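Local coordinates for protein phosphoribosylaminoimidazole-succinocarboxamide synthase (Ehrlichia chaffeensis str. Arkansas, PDB 3KRE) that catalyses the ATP-dependent joining of L-aspartate to a carboxylated aminoimidazole ribotide, forming SAICAR in de novo purine biosynthesis, at residues Gly68-Tyr73 / Asn245-Tyr250; Asn116-Asn121 / Phe126-Gly131; Leu177-Ile182 / Val195-Glu200; Glu185-Val190 / Arg251-Lys256. One frame throughout, in Å; residues are numbered along the deposited sequence. Where two conformers were deposited one is given.

Overall arrangement
The four contacts illustrate how interaction chemistry changes with depth in a fold. Contacts 1 and 3 are buried and mainly apolar: contact 3, its centre about 8 Å from the centre of the chain, packs a helix on a sheet strand, while contact 1 sets two helices side by side. Contacts 2 and 4 are partly buried and rely more on polar groups, contact 2 on a backbone hydrogen bond and waters, contact 4 on a lysine. Contacts 1 and 4 share helix 246-257 and touch through L70; contacts 3 and 4 share helix 166-189. Contact 2, whose centre lies about 19 Å from that of the chain, reaches contact 3 through N116 and N180.

Contact 1 (Gly68-Tyr73 / Asn245-Tyr250); sequences GILNNY and NVIEGY. With EDO (1,2-ethanediol), chain J; EDO (1,2-ethanediol), chain H.
L70 and Y250 mark the nearest approach of two almost parallel helical segments, with CA atoms 6.7 Å apart and axes that pass at 10.3 Å with a crossing angle of 17°. The leucine does most of the bridging. Its CD1 meets CD1 of I247 at 3.6 Å, the two side chains crossing at roughly a right angle, and also rests 3.7 Å from CB of Y250, so that one methyl sits between residues a turn apart on the partner helix. I247 contributes through a bent chain: CG1 is anti to the backbone N (chi1 -162°), and the turn at chi2 carries CD1 toward the leucine. Beside this apolar patch the amide of N71 lies at the edge of the Y250 ring, the two planes inclined by 26°. The tyrosine hydroxyl is tied to D221, which fixes the far end of the ring. At the start of the second helix a bound 1,2-ethanediol, probably from the crystallisation liquor, takes the N-H of the N-cap residue N245 on O2 (2.8 Å from N) and gives its O1 to E248 OE1 at 2.6 Å; the diol thus spans two positions that a capping box would join directly. The arrangement is a near-parallel helix pair, placing the C-terminal helix 246-257 alongside helix 67-84 in the SAICAR synthetase fold.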
loop_
_atom_site.group_PDB
_atom_site.type_symbol
_atom_site.label_atom_id
_atom_site.label_comp_id
_atom_site.label_asym_id
_atom_site.label_seq_id
_atom_site.Cartn_x
_atom_site.Cartn_y
_atom_site.Cartn_z
ATOM N N GLY A 68 -10.361 -8.019 5.051
ATOM C CA GLY A 68 -10.663 -6.596 4.869
ATOM C C GLY A 68 -10.785 -5.795 6.132
ATOM O O GLY A 68 -10.441 -4.609 6.170
ATOM N N ILE A 69 -11.339 -6.423 7.162
ATOM C CA ILE A 69 -11.453 -5.787 8.444
ATOM C C ILE A 69 -10.066 -5.482 8.980
ATOM O O ILE A 69 -9.775 -4.368 9.419
ATOM C CB ILE A 69 -12.262 -6.668 9.425
ATOM C CG1 ILE A 69 -13.729 -6.742 8.950
ATOM C CG2 ILE A 69 -12.145 -6.123 10.870
ATOM C CD1 ILE A 69 -14.604 -7.730 9.725
ATOM N N LEU A 70 -9.188 -6.476 8.949
ATOM C CA LEU A 70 -7.847 -6.256 9.448
ATOM C C LEU A 70 -7.076 -5.222 8.618
ATOM O O LEU A 70 -6.389 -4.361 9.176
ATOM C CB LEU A 70 -7.077 -7.578 9.550
ATOM C CG LEU A 70 -7.651 -8.606 10.500
ATOM C CD1 LEU A 70 -6.801 -9.891 10.350
ATOM C CD2 LEU A 70 -7.636 -8.065 11.948
ATOM N N ASN A 71 -7.249 -5.249 7.294
ATOM C CA ASN A 71 -6.592 -4.278 6.418
ATOM C C ASN A 71 -7.101 -2.853 6.671
ATOM O O ASN A 71 -6.312 -1.894 6.741
ATOM C CB ASN A 71 -6.746 -4.662 4.923
ATOM C CG ASN A 71 -5.819 -5.781 4.495
ATOM O OD1 ASN A 71 -5.881 -6.265 3.349
ATOM N ND2 ASN A 71 -4.984 -6.206 5.386
ATOM N N ASN A 72 -8.406 -2.725 6.898
ATOM C CA ASN A 72 -9.000 -1.454 7.268
ATOM C C ASN A 72 -8.369 -0.882 8.546
ATOM O O ASN A 72 -7.918 0.274 8.588
ATOM C CB ASN A 72 -10.511 -1.628 7.435
ATOM C CG ASN A 72 -11.202 -0.354 7.798
ATOM O OD1 ASN A 72 -10.949 0.708 7.180
ATOM N ND2 ASN A 72 -12.083 -0.424 8.794
ATOM N N TYR A 73 -8.332 -1.702 9.588
ATOM C CA TYR A 73 -7.720 -1.290 10.858
ATOM C C TYR A 73 -6.225 -0.993 10.737
ATOM O O TYR A 73 -5.756 0.025 11.237
ATOM C CB TYR A 73 -7.946 -2.316 11.943
ATOM C CG TYR A 73 -9.389 -2.446 12.391
ATOM C CD1 TYR A 73 -10.193 -1.308 12.523
ATOM C CD2 TYR A 73 -9.905 -3.664 12.781
ATOM C CE1 TYR A 73 -11.476 -1.396 12.972
ATOM C CE2 TYR A 73 -11.209 -3.774 13.239
ATOM C CZ TYR A 73 -11.994 -2.619 13.320
ATOM O OH TYR A 73 -13.298 -2.641 13.798
ATOM N N ASN A 245 -2.498 -20.184 6.822
ATOM C CA ASN A 245 -2.492 -19.235 7.929
ATOM C C ASN A 245 -2.412 -17.796 7.439
ATOM O O ASN A 245 -1.698 -16.957 7.980
ATOM C CB ASN A 245 -1.352 -19.540 8.945
ATOM C CG ASN A 245 -1.779 -20.490 10.049
ATOM O OD1 ASN A 245 -2.680 -21.321 9.888
ATOM N ND2 ASN A 245 -1.067 -20.419 11.175
ATOM N N VAL A 246 -3.150 -17.503 6.374
ATOM C CA VAL A 246 -3.161 -16.144 5.817
ATOM C C VAL A 246 -3.739 -15.156 6.815
ATOM O O VAL A 246 -3.104 -14.138 7.144
ATOM C CB VAL A 246 -3.919 -16.120 4.457
ATOM C CG1 VAL A 246 -4.123 -14.674 3.936
ATOM C CG2 VAL A 246 -3.176 -17.064 3.432
ATOM N N ILE A 247 -4.916 -15.470 7.357
ATOM C CA ILE A 247 -5.557 -14.511 8.234
ATOM C C ILE A 247 -4.744 -14.356 9.509
ATOM O O ILE A 247 -4.643 -13.258 10.036
ATOM C CB ILE A 247 -7.035 -14.853 8.514
ATOM C CG1 ILE A 247 -7.798 -13.629 9.063
ATOM C CG2 ILE A 247 -7.105 -16.067 9.453
ATOM C CD1 ILE A 247 -7.912 -12.450 8.094
ATOM N N GLU A 248 -4.145 -15.449 9.978
ATOM C CA GLU A 248 -3.299 -15.408 11.170
ATOM C C GLU A 248 -2.123 -14.446 10.988
ATOM O O GLU A 248 -1.734 -13.744 11.926
ATOM C CB GLU A 248 -2.798 -16.815 11.521
ATOM C CG GLU A 248 -3.878 -17.719 12.113
ATOM C CD GLU A 248 -4.849 -18.353 11.099
ATOM O OE1 GLU A 248 -4.628 -18.224 9.875
ATOM O OE2 GLU A 248 -5.853 -19.003 11.530
ATOM N N GLY A 249 -1.546 -14.402 9.801
ATOM C CA GLY A 249 -0.436 -13.454 9.564
ATOM C C GLY A 249 -0.932 -12.028 9.640
ATOM O O GLY A 249 -0.361 -11.206 10.315
ATOM N N TYR A 250 -2.055 -11.741 8.991
ATOM C CA TYR A 250 -2.610 -10.381 9.014
ATOM C C TYR A 250 -3.011 -10.013 10.442
ATOM O O TYR A 250 -2.808 -8.876 10.861
ATOM C CB TYR A 250 -3.837 -10.260 8.120
ATOM C CG TYR A 250 -3.579 -10.277 6.621
ATOM C CD1 TYR A 250 -4.177 -9.339 5.801
ATOM C CD2 TYR A 250 -2.718 -11.195 6.030
ATOM C CE1 TYR A 250 -3.958 -9.328 4.412
ATOM C CE2 TYR A 250 -2.491 -11.189 4.634
ATOM C CZ TYR A 250 -3.145 -10.274 3.843
ATOM O OH TYR A 250 -2.914 -10.267 2.486
HETATM C C1 EDO J . -6.326 -20.698 8.545
HETATM O O1 EDO J . -6.166 -19.378 8.058
HETATM C C2 EDO J . -5.773 -21.788 7.627
HETATM O O2 EDO J . -5.041 -21.360 6.502
HETATM C C1 EDO H . 1.886 -15.759 11.004
HETATM O O1 EDO H . 2.793 -16.287 11.985
HETATM C C2 EDO H . 1.028 -16.819 10.317
HETATM O O2 EDO H . 0.522 -17.740 11.300
#

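Contact 2 (Asn116-Asn121 / Phe126-Gly131); sequences NLAAGN and FQIADG
A118 and G131 join a segment leading from strand into helix 120-126 and the irregular stretch that follows that helix; the two run about 113° apart, the nearest CA atoms being those of A119 and D130, 4.7 Å from each other. The hydrogen bond across the contact is short and nearly straight: G131 N donates to A118 O at 2.7 Å with an angle of 173° at the hydrogen, and the donor lies in the carbonyl plane. The same oxygen receives a CA-H contact from D130. Beside this link the A118 methyl packs against CG2 of I128 at 3.7 Å, and L117 places CD1 3.8 Å from G131 O. Both segments belong to an excursion between the antiparallel strands 110-115 and 133-143; its short helix ends in a Schellman motif with Q127 at positive phi. D130 then turns its carboxylate back toward the start of that helix, where S123 bonds OD1 and R233 forms a salt bridge with OD2. Two waters bring it to the backbone of G120. One donates to both D130 OD1 (2.7 Å) and G120 O (2.8 Å); the other accepts from G120 N at 2.9 Å and donates to D130 OD2, so each carboxylate oxygen has a water as well as a protein partner.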
loop_
_atom_site.group_PDB
_atom_site.type_symbol
_atom_site.label_atom_id
_atom_site.label_comp_id
_atom_site.label_asym_id
_atom_site.label_seq_id
_atom_site.Cartn_x
_atom_site.Cartn_y
_atom_site.Cartn_z
ATOM N N ASN A 116 13.466 -2.679 0.518
ATOM C CA ASN A 116 14.550 -2.755 1.479
ATOM C C ASN A 116 15.366 -4.034 1.353
ATOM O O ASN A 116 16.573 -4.011 1.525
ATOM C CB ASN A 116 14.021 -2.577 2.899
ATOM C CG ASN A 116 13.420 -1.204 3.108
ATOM O OD1 ASN A 116 14.055 -0.210 2.795
ATOM N ND2 ASN A 116 12.199 -1.147 3.608
ATOM N N LEU A 117 14.687 -5.140 1.116
ATOM C CA LEU A 117 15.309 -6.405 0.763
ATOM C C LEU A 117 14.731 -6.868 -0.569
ATOM O O LEU A 117 13.660 -6.446 -0.980
ATOM C CB LEU A 117 15.030 -7.465 1.818
ATOM C CG LEU A 117 15.108 -7.122 3.312
ATOM C CD1 LEU A 117 14.763 -8.434 4.110
ATOM C CD2 LEU A 117 16.462 -6.567 3.715
ATOM N N ALA A 118 15.452 -7.757 -1.236
ATOM C CA ALA A 118 14.974 -8.375 -2.461
ATOM C C ALA A 118 13.838 -9.335 -2.162
ATOM O O ALA A 118 13.943 -10.150 -1.252
ATOM C CB ALA A 118 16.084 -9.166 -3.129
ATOM N N ALA A 119 12.769 -9.244 -2.945
ATOM C CA ALA A 119 11.665 -10.190 -2.827
ATOM C C ALA A 119 10.870 -10.199 -4.117
ATOM O O ALA A 119 11.126 -9.402 -5.029
ATOM C CB ALA A 119 10.785 -9.846 -1.612
ATOM N N GLY A 120 9.917 -11.124 -4.218
ATOM C CA GLY A 120 8.965 -11.115 -5.321
ATOM C C GLY A 120 9.606 -11.200 -6.698
ATOM O O GLY A 120 10.534 -11.968 -6.917
ATOM N N ASN A 121 9.107 -10.381 -7.614
ATOM C CA ASN A 121 9.556 -10.383 -8.998
ATOM C C ASN A 121 10.941 -9.734 -9.153
ATOM O O ASN A 121 11.638 -9.993 -10.130
ATOM C CB ASN A 121 8.535 -9.642 -9.854
ATOM C CG ASN A 121 7.249 -10.468 -10.092
ATOM O OD1 ASN A 121 7.248 -11.680 -9.965
ATOM N ND2 ASN A 121 6.168 -9.788 -10.445
ATOM N N PHE A 126 16.321 -10.511 -11.306
ATOM C CA PHE A 126 17.747 -10.275 -11.120
ATOM C C PHE A 126 18.470 -11.511 -10.576
ATOM O O PHE A 126 19.686 -11.473 -10.386
ATOM C CB PHE A 126 17.986 -9.055 -10.208
ATOM C CG PHE A 126 17.491 -7.772 -10.805
ATOM C CD1 PHE A 126 18.095 -7.244 -11.913
ATOM C CD2 PHE A 126 16.359 -7.132 -10.297
ATOM C CE1 PHE A 126 17.629 -6.064 -12.500
ATOM C CE2 PHE A 126 15.870 -5.971 -10.879
ATOM C CZ PHE A 126 16.518 -5.426 -11.984
ATOM N N GLN A 127 17.709 -12.582 -10.353
ATOM C CA GLN A 127 18.212 -13.832 -9.763
ATOM C C GLN A 127 19.069 -13.539 -8.524
ATOM O O GLN A 127 20.229 -13.945 -8.386
ATOM C CB GLN A 127 18.911 -14.687 -10.821
ATOM C CG GLN A 127 17.926 -15.300 -11.823
ATOM C CD GLN A 127 17.104 -16.448 -11.241
ATOM O OE1 GLN A 127 17.604 -17.567 -11.103
ATOM N NE2 GLN A 127 15.835 -16.187 -10.932
ATOM N N ILE A 128 18.452 -12.793 -7.609
ATOM C CA ILE A 128 19.018 -12.423 -6.314
ATOM C C ILE A 128 18.100 -13.087 -5.275
ATOM O O ILE A 128 16.887 -13.039 -5.408
ATOM C CB ILE A 128 19.035 -10.880 -6.164
ATOM C CG1 ILE A 128 20.172 -10.264 -6.984
ATOM C CG2 ILE A 128 19.144 -10.430 -4.719
ATOM C CD1 ILE A 128 20.036 -8.739 -7.096
ATOM N N ALA A 129 18.678 -13.729 -4.269
ATOM C CA ALA A 129 17.913 -14.494 -3.297
ATOM C C ALA A 129 16.934 -13.602 -2.502
ATOM O O ALA A 129 17.304 -12.505 -2.093
ATOM C CB ALA A 129 18.888 -15.221 -2.353
ATOM N N ASP A 130 15.695 -14.056 -2.325
ATOM C CA ASP A 130 14.756 -13.399 -1.397
ATOM C C ASP A 130 15.443 -13.081 -0.060
ATOM O O ASP A 130 16.100 -13.959 0.554
ATOM C CB ASP A 130 13.537 -14.285 -1.105
ATOM C CG ASP A 130 12.475 -14.251 -2.184
ATOM O OD1 ASP A 130 12.580 -13.534 -3.207
ATOM O OD2 ASP A 130 11.476 -14.967 -1.999
ATOM N N GLY A 131 15.296 -11.847 0.398
ATOM C CA GLY A 131 15.872 -11.423 1.676
ATOM C C GLY A 131 17.249 -10.789 1.593
ATOM O O GLY A 131 17.766 -10.303 2.590
HETATM O O HOH W 1 10.928 -14.197 -5.264
HETATM O O HOH W 2 9.184 -13.238 -2.444
#

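Contact 3 (Leu177-Ile182 / Val195-Glu200); sequences LKINNI and VDFKLE. With EDO (1,2-ethanediol), chain G.
F197 and I179 head a helix-on-sheet packing in which helix 166-189 lies across the antiparallel strand 192-204 that follows it in the chain; the segment axes pass at 10.5 Å and cross at 132°. F197, whose CG stands between the backbone N and the carbonyl carbon (chi1 64°), directs its ring at the helix and brings CZ to 3.6 Å from N180 CA. I179 meets the ring obliquely, CG2 to CE1 at 3.8 Å, while its other branch extends to L199, the two CD1 methyls touching tip to tip, also at 3.8 Å. N180 occupies the ring edge instead: OD1 comes within 3.3 Å of F197 CE2, with the amide inclined 36° to the ring, an edge-on approach in which the carbonyl oxygen faces slightly positive ring hydrogens. That oxygen also accepts from ND2 of N116, so a buried polar group is satisfied inside a largely apolar layer. Strand alternation turns D196 and K198 away from the helix. D196 forms a salt bridge with R224, and K198, which also pairs with D216, bends forward along its own strand until NZ lies 3.0 Å from E200 OE2, approaching from 39° above the carboxylate plane.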
loop_
_atom_site.group_PDB
_atom_site.type_symbol
_atom_site.label_atom_id
_atom_site.label_comp_id
_atom_site.label_asym_id
_atom_site.label_seq_id
_atom_site.Cartn_x
_atom_site.Cartn_y
_atom_site.Cartn_z
ATOM N N LEU A 177 10.680 7.681 0.532
ATOM C CA LEU A 177 11.763 7.330 1.431
ATOM C C LEU A 177 11.463 7.718 2.897
ATOM O O LEU A 177 11.851 6.998 3.825
ATOM C CB LEU A 177 13.085 7.973 0.949
ATOM C CG LEU A 177 13.552 7.428 -0.402
ATOM C CD1 LEU A 177 14.776 8.189 -0.969
ATOM C CD2 LEU A 177 13.842 5.897 -0.230
ATOM N N LYS A 178 10.813 8.856 3.112
ATOM C CA LYS A 178 10.446 9.276 4.468
ATOM C C LYS A 178 9.422 8.275 5.042
ATOM O O LYS A 178 9.550 7.830 6.192
ATOM C CB LYS A 178 9.885 10.707 4.475
ATOM C CG LYS A 178 9.417 11.241 5.852
ATOM C CD LYS A 178 9.089 12.788 5.823
ATOM C CE LYS A 178 8.286 13.221 7.106
ATOM N NZ LYS A 178 7.886 14.662 7.116
ATOM N N ILE A 179 8.452 7.917 4.224
ATOM C CA ILE A 179 7.438 6.922 4.606
ATOM C C ILE A 179 8.126 5.600 4.928
ATOM O O ILE A 179 7.789 4.937 5.921
ATOM C CB ILE A 179 6.334 6.784 3.505
ATOM C CG1 ILE A 179 5.476 8.042 3.468
ATOM C CG2 ILE A 179 5.439 5.523 3.764
ATOM C CD1 ILE A 179 4.661 8.260 2.186
ATOM N N ASN A 180 9.087 5.195 4.089
ATOM C CA ASN A 180 9.846 3.985 4.350
ATOM C C ASN A 180 10.523 4.064 5.725
ATOM O O ASN A 180 10.457 3.128 6.510
ATOM C CB ASN A 180 10.879 3.755 3.248
ATOM C CG ASN A 180 11.652 2.429 3.412
ATOM O OD1 ASN A 180 11.099 1.411 3.840
ATOM N ND2 ASN A 180 12.949 2.452 3.063
ATOM N N ASN A 181 11.177 5.182 6.024
ATOM C CA ASN A 181 11.841 5.310 7.323
ATOM C C ASN A 181 10.862 5.200 8.486
ATOM O O ASN A 181 11.125 4.481 9.437
ATOM C CB ASN A 181 12.568 6.632 7.445
ATOM C CG ASN A 181 13.775 6.708 6.538
ATOM O OD1 ASN A 181 14.320 5.684 6.129
ATOM N ND2 ASN A 181 14.225 7.936 6.245
ATOM N N ILE A 182 9.763 5.930 8.404
ATOM C CA ILE A 182 8.736 5.906 9.465
ATOM C C ILE A 182 8.138 4.517 9.679
ATOM O O ILE A 182 8.111 3.972 10.816
ATOM C CB ILE A 182 7.595 6.897 9.180
ATOM C CG1 ILE A 182 8.137 8.344 9.103
ATOM C CG2 ILE A 182 6.511 6.741 10.255
ATOM C CD1 ILE A 182 7.177 9.297 8.344
ATOM N N VAL A 195 9.929 -5.374 4.409
ATOM C CA VAL A 195 10.752 -5.874 3.312
ATOM C C VAL A 195 10.635 -4.953 2.089
ATOM O O VAL A 195 11.616 -4.504 1.511
ATOM C CB VAL A 195 10.338 -7.342 3.007
ATOM C CG1 VAL A 195 10.944 -7.854 1.687
ATOM C CG2 VAL A 195 10.685 -8.262 4.209
ATOM N N ASP A 196 9.398 -4.675 1.698
ATOM C CA ASP A 196 9.110 -3.771 0.622
ATOM C C ASP A 196 7.655 -3.355 0.773
ATOM O O ASP A 196 6.954 -3.911 1.609
ATOM C CB ASP A 196 9.388 -4.378 -0.768
ATOM C CG ASP A 196 8.522 -5.618 -1.116
ATOM O OD1 ASP A 196 7.328 -5.657 -0.812
ATOM O OD2 ASP A 196 9.042 -6.560 -1.762
ATOM N N PHE A 197 7.238 -2.369 -0.004
ATOM C CA PHE A 197 5.844 -1.944 -0.013
ATOM C C PHE A 197 5.530 -1.077 -1.215
ATOM O O PHE A 197 6.439 -0.633 -1.894
ATOM C CB PHE A 197 5.471 -1.223 1.294
ATOM C CG PHE A 197 6.205 0.062 1.522
ATOM C CD1 PHE A 197 5.567 1.275 1.355
ATOM C CD2 PHE A 197 7.503 0.067 1.938
ATOM C CE1 PHE A 197 6.230 2.467 1.595
ATOM C CE2 PHE A 197 8.184 1.271 2.198
ATOM C CZ PHE A 197 7.540 2.464 2.012
ATOM N N LYS A 198 4.228 -0.930 -1.512
ATOM C CA LYS A 198 3.733 -0.190 -2.652
ATOM C C LYS A 198 2.872 0.952 -2.137
ATOM O O LYS A 198 2.024 0.765 -1.245
ATOM C CB LYS A 198 2.901 -1.105 -3.573
ATOM C CG LYS A 198 2.298 -0.451 -4.831
ATOM C CD LYS A 198 0.961 0.252 -4.610
ATOM C CE LYS A 198 -0.285 -0.691 -4.614
ATOM N NZ LYS A 198 -1.320 -0.036 -3.755
ATOM N N LEU A 199 3.071 2.130 -2.723
ATOM C CA LEU A 199 2.305 3.328 -2.434
ATOM C C LEU A 199 1.614 3.840 -3.690
ATOM O O LEU A 199 2.116 3.656 -4.804
ATOM C CB LEU A 199 3.228 4.454 -1.951
ATOM C CG LEU A 199 4.032 4.170 -0.696
ATOM C CD1 LEU A 199 4.919 5.405 -0.379
ATOM C CD2 LEU A 199 3.081 3.803 0.495
ATOM N N GLU A 200 0.481 4.509 -3.502
ATOM C CA GLU A 200 -0.172 5.279 -4.543
ATOM C C GLU A 200 -0.510 6.629 -3.982
ATOM O O GLU A 200 -0.859 6.751 -2.794
ATOM C CB GLU A 200 -1.485 4.603 -4.994
ATOM C CG GLU A 200 -1.222 3.287 -5.688
ATOM C CD GLU A 200 -2.504 2.592 -6.101
ATOM O OE1 GLU A 200 -3.495 3.286 -6.435
ATOM O OE2 GLU A 200 -2.483 1.348 -6.132
HETATM C C1 EDO G . 4.760 -4.589 -2.479
HETATM O O1 EDO G . 5.258 -5.835 -2.041
HETATM C C2 EDO G . 4.429 -4.738 -3.952
HETATM O O2 EDO G . 5.668 -4.734 -4.638
#

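Contact 4 (Glu185-Val190 / Arg251-Lys256); sequences ELFFNV and REVAHK. With EDO (1,2-ethanediol), chain H.
V190 and K256 bring the C-terminal end of helix 166-189 against helix 246-257, a helix-helix contact at the partly exposed margin of the SAICAR synthetase core. Its apolar component has two parts. Deeper in, CG1 of V253 lies at the edge of the F187 ring, 4.0 Å from CE1, the side chains crossing at a slant; L225 lies against both residues, while L78 and L257 also pack on the phenylalanine. Nearer the surface the V190 and K256 side chains run alongside each other, pointing opposite ways, CB to CB at 4.1 Å, and V190 CG1 comes to 3.3 Å from K256 O. The polar component belongs to the lysine, which also has a long, weak ion pair with D227, outside the two segments. Bends at chi3 (144°) and chi4 carry its tip round to the V190 carbonyl oxygen, in a place where the nearby helix end would be expected to favour a positive charge. One turn earlier on the same helix, E252 OE1 accepts from O1 of a bound 1,2-ethanediol that also contacts N245 and K232. The lysine bond itself is compact: K256 NZ stands 2.7 Å from V190 O, tilted 18° from the carbonyl plane, with a C=O...N angle of 150°.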
loop_
_atom_site.group_PDB
_atom_site.type_symbol
_atom_site.label_atom_id
_atom_site.label_comp_id
_atom_site.label_asym_id
_atom_site.label_seq_id
_atom_site.Cartn_x
_atom_site.Cartn_y
_atom_site.Cartn_z
ATOM N N GLU A 185 10.676 1.839 10.982
ATOM C CA GLU A 185 10.970 1.988 12.396
ATOM C C GLU A 185 9.811 1.462 13.249
ATOM O O GLU A 185 9.999 0.718 14.222
ATOM C CB GLU A 185 11.282 3.451 12.727
ATOM C CG GLU A 185 11.486 3.688 14.217
ATOM C CD GLU A 185 12.112 5.036 14.556
ATOM O OE1 GLU A 185 13.070 5.467 13.865
ATOM O OE2 GLU A 185 11.667 5.640 15.556
ATOM N N LEU A 186 8.606 1.791 12.851
ATOM C CA LEU A 186 7.488 1.404 13.693
ATOM C C LEU A 186 7.291 -0.119 13.644
ATOM O O LEU A 186 7.041 -0.731 14.684
ATOM C CB LEU A 186 6.259 2.241 13.363
ATOM C CG LEU A 186 5.363 1.960 12.235
ATOM C CD1 LEU A 186 4.444 0.825 12.672
ATOM C CD2 LEU A 186 4.596 3.289 11.888
ATOM N N PHE A 187 7.528 -0.734 12.487
ATOM C CA PHE A 187 7.467 -2.185 12.387
ATOM C C PHE A 187 8.618 -2.850 13.133
ATOM O O PHE A 187 8.419 -3.823 13.847
ATOM C CB PHE A 187 7.428 -2.641 10.925
ATOM C CG PHE A 187 6.063 -2.569 10.297
ATOM C CD1 PHE A 187 5.001 -3.286 10.821
ATOM C CD2 PHE A 187 5.843 -1.812 9.165
ATOM C CE1 PHE A 187 3.736 -3.247 10.218
ATOM C CE2 PHE A 187 4.595 -1.795 8.569
ATOM C CZ PHE A 187 3.554 -2.487 9.108
ATOM N N PHE A 188 9.816 -2.293 13.024
ATOM C CA PHE A 188 10.968 -2.859 13.719
ATOM C C PHE A 188 10.721 -2.922 15.228
ATOM O O PHE A 188 11.079 -3.890 15.885
ATOM C CB PHE A 188 12.210 -2.027 13.443
ATOM C CG PHE A 188 13.424 -2.513 14.180
ATOM C CD1 PHE A 188 14.216 -3.502 13.637
ATOM C CD2 PHE A 188 13.739 -2.012 15.432
ATOM C CE1 PHE A 188 15.337 -3.975 14.324
ATOM C CE2 PHE A 188 14.837 -2.484 16.131
ATOM C CZ PHE A 188 15.639 -3.447 15.567
ATOM N N ASN A 189 10.103 -1.872 15.751
ATOM C CA ASN A 189 9.836 -1.742 17.173
ATOM C C ASN A 189 8.801 -2.744 17.688
ATOM O O ASN A 189 8.744 -2.990 18.871
ATOM C CB ASN A 189 9.493 -0.275 17.525
ATOM C CG ASN A 189 10.730 0.633 17.420
ATOM O OD1 ASN A 189 11.846 0.159 17.552
ATOM N ND2 ASN A 189 10.525 1.925 17.179
ATOM N N VAL A 190 8.052 -3.369 16.790
ATOM C CA VAL A 190 7.166 -4.471 17.177
ATOM C C VAL A 190 7.629 -5.774 16.546
ATOM O O VAL A 190 6.879 -6.738 16.469
ATOM C CB VAL A 190 5.691 -4.134 16.887
ATOM C CG1 VAL A 190 5.294 -2.912 17.674
ATOM C CG2 VAL A 190 5.466 -3.973 15.357
ATOM N N ARG A 251 -3.558 -10.970 11.183
ATOM C CA ARG A 251 -3.936 -10.719 12.576
ATOM C C ARG A 251 -2.726 -10.496 13.467
ATOM O O ARG A 251 -2.747 -9.642 14.362
ATOM C CB ARG A 251 -4.787 -11.845 13.160
ATOM C CG ARG A 251 -5.623 -11.385 14.348
ATOM C CD ARG A 251 -6.449 -12.516 14.926
ATOM N NE ARG A 251 -7.537 -12.884 14.012
ATOM C CZ ARG A 251 -7.683 -14.054 13.398
ATOM N NH1 ARG A 251 -6.817 -15.050 13.576
ATOM N NH2 ARG A 251 -8.728 -14.236 12.609
ATOM N N GLU A 252 -1.652 -11.235 13.228
ATOM C CA GLU A 252 -0.412 -10.952 13.954
ATOM C C GLU A 252 0.072 -9.510 13.745
ATOM O O GLU A 252 0.496 -8.831 14.705
ATOM C CB GLU A 252 0.668 -11.971 13.553
ATOM C CG GLU A 252 2.055 -11.777 14.188
ATOM C CD GLU A 252 3.008 -12.982 14.039
ATOM O OE1 GLU A 252 2.534 -14.128 13.801
ATOM O OE2 GLU A 252 4.232 -12.791 14.217
ATOM N N VAL A 253 0.020 -9.029 12.501
ATOM C CA VAL A 253 0.439 -7.659 12.220
ATOM C C VAL A 253 -0.488 -6.710 13.015
ATOM O O VAL A 253 -0.016 -5.783 13.710
ATOM C CB VAL A 253 0.380 -7.321 10.719
ATOM C CG1 VAL A 253 0.675 -5.795 10.470
ATOM C CG2 VAL A 253 1.340 -8.224 9.934
ATOM N N ALA A 254 -1.794 -6.948 12.935
ATOM C CA ALA A 254 -2.734 -6.093 13.670
ATOM C C ALA A 254 -2.502 -6.098 15.174
ATOM O O ALA A 254 -2.553 -5.046 15.839
ATOM C CB ALA A 254 -4.165 -6.461 13.365
ATOM N N HIS A 255 -2.260 -7.273 15.720
ATOM C CA HIS A 255 -2.022 -7.373 17.142
ATOM C C HIS A 255 -0.785 -6.668 17.583
ATOM O O HIS A 255 -0.804 -5.958 18.583
ATOM C CB HIS A 255 -1.952 -8.822 17.575
ATOM C CG HIS A 255 -3.268 -9.513 17.551
ATOM N ND1 HIS A 255 -3.392 -10.881 17.624
ATOM C CD2 HIS A 255 -4.528 -9.020 17.480
ATOM C CE1 HIS A 255 -4.673 -11.203 17.583
ATOM N NE2 HIS A 255 -5.384 -10.089 17.510
ATOM N N LYS A 256 0.318 -6.905 16.874
ATOM C CA LYS A 256 1.606 -6.269 17.208
ATOM C C LYS A 256 1.565 -4.757 17.063
ATOM O O LYS A 256 2.190 -4.042 17.853
ATOM C CB LYS A 256 2.704 -6.846 16.332
ATOM C CG LYS A 256 3.050 -8.254 16.761
ATOM C CD LYS A 256 4.233 -8.778 15.993
ATOM C CE LYS A 256 5.094 -9.642 16.901
ATOM N NZ LYS A 256 6.478 -9.403 16.580
HETATM C C1 EDO H . 1.886 -15.759 11.004
HETATM O O1 EDO H . 2.793 -16.287 11.985
HETATM C C2 EDO H . 1.028 -16.819 10.317
HETATM O O2 EDO H . 0.522 -17.740 11.300
#